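Calcium uptake protein 2, mitochondrial (PDB 6LB7) is an EF-hand protein that binds calcium and probably regulates calcium uptake into mitochondria as a partner of the calcium uniporter. Local coordinates at residues Leu94-Phe105 / Tyr173-Gln184. Numbering follows the deposited sequence.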
ATOM      1  N   LEU B  94      13.594  -3.485   8.859  1.00 11.89           N
ATOM      2  CA  LEU B  94      13.639  -2.305   9.722  1.00 20.02           C
ATOM      3  C   LEU B  94      12.546  -1.292   9.409  1.00 15.87           C
ATOM      4  O   LEU B  94      12.169  -0.512  10.292  1.00 18.15           O
ATOM      5  CB  LEU B  94      15.010  -1.617   9.605  1.00 20.53           C
ATOM      6  CG  LEU B  94      16.194  -2.340  10.239  1.00 24.05           C
ATOM      7  CD1 LEU B  94      17.470  -1.542   9.993  1.00 27.76           C
ATOM      8  CD2 LEU B  94      15.961  -2.506  11.726  1.00 18.83           C
ATOM      9  N   THR B  95      12.032  -1.276   8.181  1.00 14.00           N
ATOM     10  CA  THR B  95      10.972  -0.344   7.799  1.00 25.54           C
ATOM     11  C   THR B  95       9.568  -0.872   8.066  1.00 19.21           C
ATOM     12  O   THR B  95       8.610  -0.104   7.964  1.00 24.22           O
ATOM     13  CB  THR B  95      11.069   0.004   6.300  1.00 24.66           C
ATOM     14  OG1 THR B  95      10.835  -1.179   5.522  1.00 22.87           O
ATOM     15  CG2 THR B  95      12.436   0.551   5.956  1.00 32.77           C
ATOM     16  N   LYS B  96       9.418  -2.124   8.400  1.00 13.51           N
ATOM     17  CA  LYS B  96       8.068  -2.678   8.424  1.00 13.25           C
ATOM     18  C   LYS B  96       7.359  -2.372   9.739  1.00 17.19           C
ATOM     19  O   LYS B  96       7.950  -2.512  10.808  1.00 13.99           O
ATOM     20  CB  LYS B  96       8.099  -4.197   8.243  1.00 20.42           C
ATOM     21  CG  LYS B  96       8.786  -4.678   6.982  1.00 28.27           C
ATOM     22  CD  LYS B  96       7.941  -4.399   5.775  1.00 30.78           C
ATOM     23  CE  LYS B  96       8.450  -5.172   4.555  1.00 25.74           C
ATOM     24  NZ  LYS B  96       7.680  -4.731   3.356  1.00 26.74           N
ATOM     25  N   PRO B  97       6.079  -2.029   9.686  1.00 19.20           N
ATOM     26  CA  PRO B  97       5.234  -2.172  10.874  1.00 19.10           C
ATOM     27  C   PRO B  97       5.184  -3.630  11.302  1.00 25.18           C
ATOM     28  O   PRO B  97       5.530  -4.542  10.546  1.00 18.40           O
ATOM     29  CB  PRO B  97       3.861  -1.682  10.396  1.00 22.15           C
ATOM     30  CG  PRO B  97       3.856  -1.998   8.910  1.00 24.01           C
ATOM     31  CD  PRO B  97       5.296  -1.766   8.462  1.00 20.93           C
ATOM     32  N   HIS B  98       4.725  -3.857  12.532  1.00 25.23           N
ATOM     33  CA  HIS B  98       4.685  -5.226  13.034  1.00 24.14           C
ATOM     34  C   HIS B  98       3.814  -6.117  12.153  1.00 20.15           C
ATOM     35  O   HIS B  98       4.138  -7.290  11.938  1.00 21.88           O
ATOM     36  CB  HIS B  98       4.186  -5.255  14.481  1.00 35.27           C
ATOM     37  CG  HIS B  98       4.522  -6.527  15.190  1.00 36.51           C
ATOM     38  ND1 HIS B  98       3.792  -7.688  15.022  1.00 42.81           N
ATOM     39  CD2 HIS B  98       5.533  -6.835  16.038  1.00 31.64           C
ATOM     40  CE1 HIS B  98       4.334  -8.650  15.750  1.00 45.73           C
ATOM     41  NE2 HIS B  98       5.388  -8.157  16.378  1.00 33.87           N
ATOM     42  N   SER B  99       2.715  -5.573  11.621  1.00 20.50           N
ATOM     43  CA  SER B  99       1.840  -6.331  10.725  1.00 29.62           C
ATOM     44  C   SER B  99       2.543  -6.816   9.463  1.00 33.29           C
ATOM     45  O   SER B  99       2.061  -7.751   8.819  1.00 32.80           O
ATOM     46  CB  SER B  99       0.641  -5.482  10.328  1.00 30.54           C
ATOM     47  OG  SER B  99       1.061  -4.281   9.708  1.00 31.19           O
ATOM     48  N   GLY B 100       3.662  -6.210   9.085  1.00 24.37           N
ATOM     49  CA  GLY B 100       4.379  -6.707   7.930  1.00 17.26           C
ATOM     50  C   GLY B 100       5.228  -7.933   8.164  1.00 19.27           C
ATOM     51  O   GLY B 100       5.685  -8.536   7.185  1.00 23.89           O
ATOM     52  N   PHE B 101       5.456  -8.325   9.424  1.00 21.57           N
ATOM     53  CA  PHE B 101       6.334  -9.463   9.681  1.00 15.81           C
ATOM     54  C   PHE B 101       5.732 -10.761   9.162  1.00 13.64           C
ATOM     55  O   PHE B 101       6.439 -11.576   8.563  1.00 22.82           O
ATOM     56  CB  PHE B 101       6.641  -9.601  11.180  1.00 17.93           C
ATOM     57  CG  PHE B 101       7.458  -8.466  11.742  1.00 23.50           C
ATOM     58  CD1 PHE B 101       8.050  -7.523  10.900  1.00 24.60           C
ATOM     59  CD2 PHE B 101       7.635  -8.336  13.109  1.00 19.76           C
ATOM     60  CE1 PHE B 101       8.788  -6.467  11.418  1.00 19.67           C
ATOM     61  CE2 PHE B 101       8.385  -7.279  13.636  1.00 24.04           C
ATOM     62  CZ  PHE B 101       8.950  -6.345  12.787  1.00 18.90           C
ATOM     63  N   HIS B 102       4.429 -10.978   9.384  1.00 14.53           N
ATOM     64  CA  HIS B 102       3.838 -12.246   8.954  1.00 19.62           C
ATOM     65  C   HIS B 102       3.793 -12.333   7.431  1.00 16.81           C
ATOM     66  O   HIS B 102       4.009 -13.404   6.849  1.00 13.99           O
ATOM     67  CB  HIS B 102       2.437 -12.421   9.554  1.00 20.16           C
ATOM     68  CG  HIS B 102       1.917 -13.823   9.451  1.00 26.84           C
ATOM     69  ND1 HIS B 102       0.736 -14.139   8.816  1.00 35.56           N
ATOM     70  CD2 HIS B 102       2.446 -14.999   9.868  1.00 26.56           C
ATOM     71  CE1 HIS B 102       0.548 -15.447   8.864  1.00 33.42           C
ATOM     72  NE2 HIS B 102       1.572 -15.992   9.495  1.00 32.43           N
ATOM     73  N   VAL B 103       3.516 -11.207   6.781  1.00 14.14           N
ATOM     74  CA  VAL B 103       3.597 -11.098   5.325  1.00 17.57           C
ATOM     75  C   VAL B 103       4.984 -11.489   4.835  1.00 15.04           C
ATOM     76  O   VAL B 103       5.127 -12.280   3.897  1.00 14.47           O
ATOM     77  CB  VAL B 103       3.239  -9.665   4.896  1.00 20.18           C
ATOM     78  CG1 VAL B 103       3.643  -9.406   3.459  1.00 12.74           C
ATOM     79  CG2 VAL B 103       1.754  -9.403   5.128  1.00 16.39           C
ATOM     80  N   ALA B 104       6.031 -10.936   5.452  1.00 13.32           N
ATOM     81  CA  ALA B 104       7.383 -11.294   5.030  1.00 15.78           C
ATOM     82  C   ALA B 104       7.635 -12.783   5.223  1.00 14.50           C
ATOM     83  O   ALA B 104       8.285 -13.423   4.390  1.00 15.23           O
ATOM     84  CB  ALA B 104       8.422 -10.483   5.806  1.00 12.31           C
ATOM     85  N   PHE B 105       7.146 -13.343   6.334  1.00 14.28           N
ATOM     86  CA  PHE B 105       7.318 -14.771   6.588  1.00 15.66           C
ATOM     87  C   PHE B 105       6.623 -15.588   5.507  1.00 13.12           C
ATOM     88  O   PHE B 105       7.215 -16.505   4.916  1.00 13.95           O
ATOM     89  CB  PHE B 105       6.768 -15.113   7.987  1.00 15.71           C
ATOM     90  CG  PHE B 105       6.866 -16.574   8.346  1.00 15.22           C
ATOM     91  CD1 PHE B 105       8.025 -17.093   8.903  1.00 21.07           C
ATOM     92  CD2 PHE B 105       5.781 -17.431   8.139  1.00 23.39           C
ATOM     93  CE1 PHE B 105       8.120 -18.440   9.240  1.00 20.51           C
ATOM     94  CE2 PHE B 105       5.862 -18.780   8.474  1.00 26.24           C
ATOM     95  CZ  PHE B 105       7.037 -19.289   9.021  1.00 17.67           C
ATOM     96  N   TYR B 173       7.258 -19.431  12.576  1.00 17.08           N
ATOM     97  CA  TYR B 173       6.933 -18.011  12.560  1.00 20.20           C
ATOM     98  C   TYR B 173       7.309 -17.333  13.870  1.00 34.55           C
ATOM     99  O   TYR B 173       7.763 -16.178  13.873  1.00 26.53           O
ATOM    100  CB  TYR B 173       5.457 -17.777  12.267  1.00 20.40           C
ATOM    101  CG  TYR B 173       5.157 -16.303  12.295  1.00 25.13           C
ATOM    102  CD1 TYR B 173       5.853 -15.421  11.455  1.00 15.72           C
ATOM    103  CD2 TYR B 173       4.212 -15.774  13.181  1.00 22.20           C
ATOM    104  CE1 TYR B 173       5.607 -14.053  11.489  1.00 21.36           C
ATOM    105  CE2 TYR B 173       3.959 -14.422  13.219  1.00 28.71           C
ATOM    106  CZ  TYR B 173       4.665 -13.562  12.366  1.00 24.85           C
ATOM    107  OH  TYR B 173       4.411 -12.217  12.403  1.00 26.22           O
ATOM    108  N   LYS B 174       7.122 -18.017  15.001  1.00 28.60           N
ATOM    109  CA  LYS B 174       7.326 -17.291  16.250  1.00 27.40           C
ATOM    110  C   LYS B 174       8.798 -16.975  16.479  1.00 18.52           C
ATOM    111  O   LYS B 174       9.110 -15.919  17.036  1.00 25.00           O
ATOM    112  CB  LYS B 174       6.697 -18.049  17.420  1.00 34.19           C
ATOM    113  CG  LYS B 174       7.574 -19.008  18.164  1.00 42.86           C
ATOM    114  CD  LYS B 174       6.756 -19.672  19.291  1.00 54.25           C
ATOM    115  CE  LYS B 174       7.570 -20.712  20.040  1.00 51.89           C
ATOM    116  NZ  LYS B 174       6.788 -21.506  21.021  1.00 50.21           N
ATOM    117  N   GLU B 175       9.715 -17.833  16.022  1.00 17.14           N
ATOM    118  CA  GLU B 175      11.082 -17.345  16.164  1.00 25.20           C
ATOM    119  C   GLU B 175      11.454 -16.385  15.031  1.00 23.23           C
ATOM    120  O   GLU B 175      12.232 -15.453  15.240  1.00 21.64           O
ATOM    121  CB  GLU B 175      12.094 -18.495  16.171  1.00 27.73           C
ATOM    122  CG  GLU B 175      12.132 -19.410  17.312  1.00 52.20           C
ATOM    123  CD  GLU B 175      10.798 -19.948  17.727  1.00 60.11           C
ATOM    124  OE1 GLU B 175      10.406 -19.718  18.776  1.00 58.09           O
ATOM    125  OE2 GLU B 175      10.146 -20.591  17.007  1.00 56.76           O
ATOM    126  N   PHE B 176      10.810 -16.415  13.861  1.00 17.46           N
ATOM    127  CA  PHE B 176      11.027 -15.376  12.850  1.00 17.36           C
ATOM    128  C   PHE B 176      10.542 -14.024  13.360  1.00 20.28           C
ATOM    129  O   PHE B 176      11.266 -13.030  13.294  1.00 18.84           O
ATOM    130  CB  PHE B 176      10.306 -15.768  11.556  1.00 21.90           C
ATOM    131  CG  PHE B 176      10.371 -14.731  10.436  1.00 20.67           C
ATOM    132  CD1 PHE B 176      11.309 -14.845   9.422  1.00 20.17           C
ATOM    133  CD2 PHE B 176       9.449 -13.689  10.372  1.00 21.33           C
ATOM    134  CE1 PHE B 176      11.350 -13.931   8.363  1.00 22.56           C
ATOM    135  CE2 PHE B 176       9.481 -12.760   9.313  1.00 18.66           C
ATOM    136  CZ  PHE B 176      10.437 -12.886   8.311  1.00 19.71           C
ATOM    137  N   ARG B 177       9.308 -13.983  13.887  1.00 15.61           N
ATOM    138  CA  ARG B 177       8.728 -12.747  14.399  1.00 21.56           C
ATOM    139  C   ARG B 177       9.570 -12.149  15.517  1.00 18.06           C
ATOM    140  O   ARG B 177       9.777 -10.934  15.569  1.00 16.35           O
ATOM    141  CB  ARG B 177       7.305 -13.004  14.901  1.00 20.00           C
ATOM    142  CG  ARG B 177       6.683 -11.804  15.623  1.00 23.30           C
ATOM    143  CD  ARG B 177       5.284 -12.089  16.205  1.00 29.19           C
ATOM    144  NE  ARG B 177       5.247 -13.345  16.953  1.00 32.07           N
ATOM    145  CZ  ARG B 177       5.681 -13.487  18.206  1.00 45.10           C
ATOM    146  NH1 ARG B 177       6.180 -12.450  18.878  1.00 39.97           N
ATOM    147  NH2 ARG B 177       5.611 -14.671  18.797  1.00 55.13           N
ATOM    148  N   ARG B 178      10.036 -12.983  16.446  1.00 22.02           N
ATOM    149  CA  ARG B 178      10.803 -12.495  17.586  1.00 25.87           C
ATOM    150  C   ARG B 178      12.143 -11.902  17.142  1.00 17.92           C
ATOM    151  O   ARG B 178      12.609 -10.905  17.703  1.00 20.01           O
ATOM    152  CB  ARG B 178      10.993 -13.639  18.583  1.00 24.88           C
ATOM    153  CG  ARG B 178      11.689 -13.282  19.813  1.00 40.44           C
ATOM    154  CD  ARG B 178      11.640 -14.394  20.843  1.00 52.39           C
ATOM    155  NE  ARG B 178      10.436 -14.477  21.450  1.00 57.37           N
ATOM    156  CZ  ARG B 178      10.048 -13.704  22.307  1.00 68.05           C
ATOM    157  NH1 ARG B 178      10.775 -12.793  22.658  1.00 72.49           N
ATOM    158  NH2 ARG B 178       8.937 -13.838  22.810  1.00 71.06           N
ATOM    159  N   PHE B 179      12.785 -12.544  16.167  1.00 16.17           N
ATOM    160  CA  PHE B 179      14.032 -12.018  15.627  1.00 14.77           C
ATOM    161  C   PHE B 179      13.832 -10.637  14.993  1.00 14.40           C
ATOM    162  O   PHE B 179      14.641  -9.731  15.209  1.00 15.53           O
ATOM    163  CB  PHE B 179      14.610 -12.994  14.605  1.00 20.53           C
ATOM    164  CG  PHE B 179      15.984 -12.610  14.122  1.00 18.36           C
ATOM    165  CD1 PHE B 179      16.138 -11.809  12.996  1.00 22.39           C
ATOM    166  CD2 PHE B 179      17.108 -13.018  14.810  1.00 30.54           C
ATOM    167  CE1 PHE B 179      17.394 -11.434  12.556  1.00 21.98           C
ATOM    168  CE2 PHE B 179      18.367 -12.658  14.372  1.00 29.00           C
ATOM    169  CZ  PHE B 179      18.501 -11.858  13.242  1.00 19.21           C
ATOM    170  N   MET B 180      12.755 -10.460  14.216  1.00 13.68           N
ATOM    171  CA  MET B 180      12.494  -9.172  13.573  1.00 15.22           C
ATOM    172  C   MET B 180      12.113  -8.096  14.590  1.00 20.33           C
ATOM    173  O   MET B 180      12.556  -6.951  14.478  1.00 11.25           O
ATOM    174  CB  MET B 180      11.387  -9.319  12.527  1.00 12.59           C
ATOM    175  CG  MET B 180      11.691 -10.371  11.467  1.00 21.71           C
ATOM    176  SD  MET B 180      13.369 -10.234  10.787  1.00 30.74           S
ATOM    177  CE  MET B 180      13.710 -11.943  10.370  1.00 32.83           C
ATOM    178  N   GLU B 181      11.260  -8.430  15.566  1.00 14.17           N
ATOM    179  CA  GLU B 181      11.002  -7.497  16.663  1.00 15.72           C
ATOM    180  C   GLU B 181      12.302  -7.108  17.356  1.00 13.14           C
ATOM    181  O   GLU B 181      12.512  -5.943  17.694  1.00 17.65           O
ATOM    182  CB  GLU B 181      10.043  -8.115  17.689  1.00 21.00           C
ATOM    183  CG  GLU B 181       8.597  -8.371  17.212  1.00 21.58           C
ATOM    184  CD  GLU B 181       7.821  -9.298  18.168  1.00 28.52           C
ATOM    185  OE1 GLU B 181       6.580  -9.430  18.021  1.00 22.45           O
ATOM    186  OE2 GLU B 181       8.461  -9.919  19.049  1.00 25.89           O
ATOM    187  N   ASN B 182      13.175  -8.085  17.603  1.00 12.15           N
ATOM    188  CA  ASN B 182      14.406  -7.813  18.329  1.00 13.31           C
ATOM    189  C   ASN B 182      15.399  -7.025  17.478  1.00 13.44           C
ATOM    190  O   ASN B 182      16.203  -6.258  18.023  1.00 14.19           O
ATOM    191  CB  ASN B 182      15.025  -9.124  18.806  1.00 13.94           C
ATOM    192  CG  ASN B 182      14.347  -9.667  20.089  1.00 21.41           C
ATOM    193  OD1 ASN B 182      13.769  -8.908  20.861  1.00 23.78           O
ATOM    194  ND2 ASN B 182      14.425 -10.980  20.299  1.00 18.49           N
ATOM    195  N   LEU B 183      15.394  -7.235  16.161  1.00 11.61           N
ATOM    196  CA  LEU B 183      16.217  -6.411  15.272  1.00 11.46           C
ATOM    197  C   LEU B 183      15.812  -4.944  15.364  1.00 19.09           C
ATOM    198  O   LEU B 183      16.663  -4.066  15.578  1.00 12.58           O
ATOM    199  CB  LEU B 183      16.100  -6.919  13.832  1.00 14.06           C
ATOM    200  CG  LEU B 183      16.682  -6.014  12.748  1.00 17.67           C
ATOM    201  CD1 LEU B 183      18.206  -5.980  12.877  1.00 11.27           C
ATOM    202  CD2 LEU B 183      16.244  -6.487  11.367  1.00 21.39           C
ATOM    203  N   GLN B 184      14.512  -4.658  15.216  1.00 11.40           N
ATOM    204  CA  GLN B 184      14.042  -3.277  15.361  1.00 13.33           C
ATOM    205  C   GLN B 184      14.368  -2.728  16.751  1.00 15.98           C
ATOM    206  O   GLN B 184      14.876  -1.609  16.884  1.00 11.47           O
ATOM    207  CB  GLN B 184      12.544  -3.188  15.076  1.00 15.53           C
ATOM    208  CG  GLN B 184      12.130  -3.581  13.661  1.00 18.56           C
ATOM    209  CD  GLN B 184      10.693  -3.215  13.362  1.00 16.96           C
ATOM    210  OE1 GLN B 184       9.901  -2.994  14.276  1.00 19.56           O
ATOM    211  NE2 GLN B 184      10.348  -3.134  12.072  1.00 12.08           N
TER
HETATM  212  O   HOH W   1       7.888  -1.154  14.014  1.00 37.05           O
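In the calcium-binding EF-hand lobe, residues 99-105 of the entering helix run at 130° to residues 173-184, and an aromatic cluster of H102, F105, Y173 and F176 fills the end nearest the metal. Y173, its CG anti to the backbone N (chi1 179°), reaches between two residues of the entering helix. H102 brings its edge against one face of the Y173 ring, CD2 over the centre, with the planes 74° apart. Y173 in turn presents its edge to the face of F105, CD1 lying 3.5 Å from F105 CG, while its CB also sits over that phenyl face. F105 passes the pattern on, edge toward the face of F176, and both rings touch I116 of the loop strand 115-116. With an alanine in place of Y173, the edge of H102 would probably lose the face it rests on, and a gap would open beside F105. Further along, M180 CB stands over one face of the F101 ring, 3.7 Å from its centroid. The amide of Q184 meets the rim of F101 and is fixed by two backbone carbonyls: NE2 donates to K96 O at 2.8 Å, in the carbonyl plane, and also to I93 O, while a water donates to OE1. On the more exposed flank, H98 NE2 gives a nearly straight hydrogen bond to E181 OE1, its modelled 2.4 Å doubtfully short; that oxygen also receives R177 NH1 in a salt bridge. L94 CD2 against L183 CG closes the far end. Strand 115-116 pairs antiparallel with 171-172, just before helix 173-196, consistent with a paired EF-hand lobe whose entering helix packs on the exiting helix of the partner hand.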